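Side-chain contact in vacuolar protein-sorting-associated protein 25 (Homo sapiens, PDB 3HTU), which serves as a subunit of the ESCRT-II complex, which is required for multivesicular body formation and the sorting of endosomal cargo into these bodies: residues Y31-G36 and A50-A55. Residues are numbered along the deposited sequence; the frame is centred on the assembly and turned at random.
Sequences YELTNG and ATLLRA
Thr34 and Leu52 mark the closest CA approach between residues 31-36 and 50-55, at 8.2 Å from CA to CA, in the C-terminal winged-helix domain of this ESCRT-II subunit. The short helix 30-35 ends here, the chain turning out of it at Gly36 (psi -179°), whereas residues 50-55 belong to the longer helix 49-61. With that spacing the backbones stay apart and the contact rests on side chains, burying 132 Å² over both segments. Leu52 accounts for over half of this: with CG anti to the backbone N (chi1 174°), its forked end extends across to the short helix. There it meets Thr34 tip to tip, both leucine methyls lying near Thr34 CG2, with CD2 at 3.9 Å and CD1 at 4.1 Å. The same CD1 is 4.4 Å from Leu33 CD1, a looser apolar contact. All three residues are buried; Ile14 of helix 7-19 and Leu47 also pack on Leu52, while Val76 and Phe78 of strand 75-78 touch Leu33, joining the contact to the sheet. Thr34 presents its methyl because CG2 stands anti to the carbonyl carbon, with OG1 turned back over the last helical turn. In this turn Tyr31 O accepts from the backbone N of Thr34 and of Asn35, and also from Asn35 ND2, 3.3 Å from Tyr31 O, through a nearly straight hydrogen bond (N-H...O 162°) directed at a carbonyl lone pair.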
ATOM      1  N   TYR A  31       0.669   3.803  -1.271  1.00 24.26           N
ATOM      2  CA  TYR A  31       0.764   4.013  -2.729  1.00 24.94           C
ATOM      3  C   TYR A  31       0.925   2.709  -3.498  1.00 24.93           C
ATOM      4  O   TYR A  31       0.202   2.475  -4.458  1.00 24.89           O
ATOM      5  CB  TYR A  31       1.898   4.969  -3.082  1.00 25.86           C
ATOM      6  CG  TYR A  31       2.056   5.244  -4.573  1.00 24.95           C
ATOM      7  CD1 TYR A  31       1.254   6.178  -5.221  1.00 24.96           C
ATOM      8  CD2 TYR A  31       3.023   4.577  -5.317  1.00 24.38           C
ATOM      9  CE1 TYR A  31       1.413   6.446  -6.599  1.00 25.22           C
ATOM     10  CE2 TYR A  31       3.183   4.815  -6.689  1.00 26.25           C
ATOM     11  CZ  TYR A  31       2.378   5.753  -7.321  1.00 26.01           C
ATOM     12  OH  TYR A  31       2.557   5.987  -8.673  1.00 28.24           O
ATOM     13  N   GLU A  32       1.869   1.859  -3.088  1.00 25.54           N
ATOM     14  CA  GLU A  32       2.171   0.659  -3.876  1.00 25.87           C
ATOM     15  C   GLU A  32       1.051  -0.368  -3.890  1.00 26.23           C
ATOM     16  O   GLU A  32       0.970  -1.167  -4.824  1.00 26.53           O
ATOM     17  CB  GLU A  32       3.493   0.014  -3.462  1.00 26.21           C
ATOM     18  CG  GLU A  32       3.402  -0.879  -2.222  1.00 26.43           C
ATOM     19  CD  GLU A  32       4.737  -1.445  -1.876  1.00 26.95           C
ATOM     20  OE1 GLU A  32       5.232  -1.158  -0.780  1.00 27.81           O
ATOM     21  OE2 GLU A  32       5.320  -2.134  -2.728  1.00 27.10           O
ATOM     22  N   LEU A  33       0.187  -0.346  -2.877  1.00 26.05           N
ATOM     23  CA  LEU A  33      -0.997  -1.208  -2.877  1.00 26.72           C
ATOM     24  C   LEU A  33      -1.967  -0.849  -3.991  1.00 27.46           C
ATOM     25  O   LEU A  33      -2.622  -1.732  -4.539  1.00 27.44           O
ATOM     26  CB  LEU A  33      -1.743  -1.175  -1.529  1.00 26.28           C
ATOM     27  CG  LEU A  33      -1.171  -2.050  -0.400  1.00 26.05           C
ATOM     28  CD1 LEU A  33      -1.944  -1.849   0.923  1.00 26.43           C
ATOM     29  CD2 LEU A  33      -1.124  -3.534  -0.745  1.00 24.33           C
ATOM     30  N   THR A  34      -2.070   0.435  -4.310  1.00 28.40           N
ATOM     31  CA  THR A  34      -3.039   0.885  -5.316  1.00 29.67           C
ATOM     32  C   THR A  34      -2.428   1.283  -6.667  1.00 31.12           C
ATOM     33  O   THR A  34      -3.121   1.266  -7.689  1.00 31.53           O
ATOM     34  CB  THR A  34      -3.905   2.035  -4.789  1.00 29.70           C
ATOM     35  OG1 THR A  34      -3.065   3.092  -4.290  1.00 28.93           O
ATOM     36  CG2 THR A  34      -4.853   1.513  -3.682  1.00 28.64           C
ATOM     37  N   ASN A  35      -1.149   1.658  -6.674  1.00 32.41           N
ATOM     38  CA  ASN A  35      -0.485   2.128  -7.906  1.00 33.75           C
ATOM     39  C   ASN A  35       0.819   1.393  -8.228  1.00 34.78           C
ATOM     40  O   ASN A  35       1.541   1.783  -9.162  1.00 34.65           O
ATOM     41  CB  ASN A  35      -0.185   3.632  -7.860  1.00 33.54           C
ATOM     42  CG  ASN A  35      -1.378   4.483  -7.446  1.00 34.09           C
ATOM     43  OD1 ASN A  35      -2.066   5.053  -8.287  1.00 35.19           O
ATOM     44  ND2 ASN A  35      -1.591   4.616  -6.149  1.00 32.36           N
ATOM     45  N   GLY A  36       1.125   0.341  -7.472  1.00 35.55           N
ATOM     46  CA  GLY A  36       2.359  -0.423  -7.682  1.00 37.23           C
ATOM     47  C   GLY A  36       2.277  -1.370  -8.870  1.00 38.18           C
ATOM     48  O   GLY A  36       1.254  -1.426  -9.555  1.00 38.00           O
ATOM     49  N   ALA A  50      -8.446   7.458   0.304  1.00 33.00           N
ATOM     50  CA  ALA A  50      -9.463   7.622   1.345  1.00 32.50           C
ATOM     51  C   ALA A  50     -10.189   6.316   1.653  1.00 31.92           C
ATOM     52  O   ALA A  50     -10.366   5.960   2.814  1.00 32.05           O
ATOM     53  CB  ALA A  50     -10.452   8.714   0.967  1.00 32.84           C
ATOM     54  N   THR A  51     -10.592   5.605   0.605  1.00 31.04           N
ATOM     55  CA  THR A  51     -11.324   4.356   0.741  1.00 29.97           C
ATOM     56  C   THR A  51     -10.375   3.225   1.165  1.00 29.22           C
ATOM     57  O   THR A  51     -10.763   2.358   1.937  1.00 29.47           O
ATOM     58  CB  THR A  51     -12.050   3.992  -0.572  1.00 29.93           C
ATOM     59  OG1 THR A  51     -12.948   5.055  -0.944  1.00 32.22           O
ATOM     60  CG2 THR A  51     -12.850   2.702  -0.412  1.00 30.98           C
ATOM     61  N   LEU A  52      -9.143   3.260   0.654  1.00 28.14           N
ATOM     62  CA  LEU A  52      -8.089   2.330   1.033  1.00 27.82           C
ATOM     63  C   LEU A  52      -7.804   2.394   2.530  1.00 27.50           C
ATOM     64  O   LEU A  52      -7.647   1.362   3.170  1.00 27.88           O
ATOM     65  CB  LEU A  52      -6.805   2.634   0.249  1.00 27.47           C
ATOM     66  CG  LEU A  52      -5.555   1.849   0.633  1.00 27.34           C
ATOM     67  CD1 LEU A  52      -5.700   0.402   0.181  1.00 24.22           C
ATOM     68  CD2 LEU A  52      -4.283   2.497   0.055  1.00 27.38           C
ATOM     69  N   LEU A  53      -7.709   3.600   3.079  1.00 27.18           N
ATOM     70  CA  LEU A  53      -7.526   3.747   4.522  1.00 27.57           C
ATOM     71  C   LEU A  53      -8.669   3.172   5.360  1.00 27.31           C
ATOM     72  O   LEU A  53      -8.424   2.574   6.410  1.00 27.11           O
ATOM     73  CB  LEU A  53      -7.245   5.191   4.913  1.00 26.84           C
ATOM     74  CG  LEU A  53      -5.750   5.499   4.944  1.00 27.39           C
ATOM     75  CD1 LEU A  53      -5.534   6.988   4.992  1.00 27.38           C
ATOM     76  CD2 LEU A  53      -5.013   4.764   6.093  1.00 22.86           C
ATOM     77  N   ARG A  54      -9.911   3.357   4.908  1.00 27.28           N
ATOM     78  CA  ARG A  54     -11.056   2.769   5.598  1.00 27.30           C
ATOM     79  C   ARG A  54     -11.070   1.226   5.485  1.00 26.57           C
ATOM     80  O   ARG A  54     -11.527   0.537   6.397  1.00 26.05           O
ATOM     81  CB  ARG A  54     -12.380   3.375   5.111  1.00 28.24           C
ATOM     82  CG  ARG A  54     -12.456   4.920   5.140  1.00 31.25           C
ATOM     83  CD  ARG A  54     -12.922   5.511   6.479  1.00 35.27           C
ATOM     84  NE  ARG A  54     -13.359   6.907   6.299  1.00 40.65           N
ATOM     85  CZ  ARG A  54     -13.818   7.712   7.259  1.00 42.24           C
ATOM     86  NH1 ARG A  54     -13.922   7.291   8.520  1.00 44.42           N
ATOM     87  NH2 ARG A  54     -14.182   8.955   6.954  1.00 43.08           N
ATOM     88  N   ALA A  55     -10.586   0.701   4.358  1.00 25.47           N
ATOM     89  CA  ALA A  55     -10.428  -0.737   4.182  1.00 25.02           C
ATOM     90  C   ALA A  55      -9.406  -1.251   5.199  1.00 23.98           C
ATOM     91  O   ALA A  55      -9.641  -2.257   5.869  1.00 24.01           O
ATOM     92  CB  ALA A  55      -9.962  -1.064   2.774  1.00 24.62           C
TER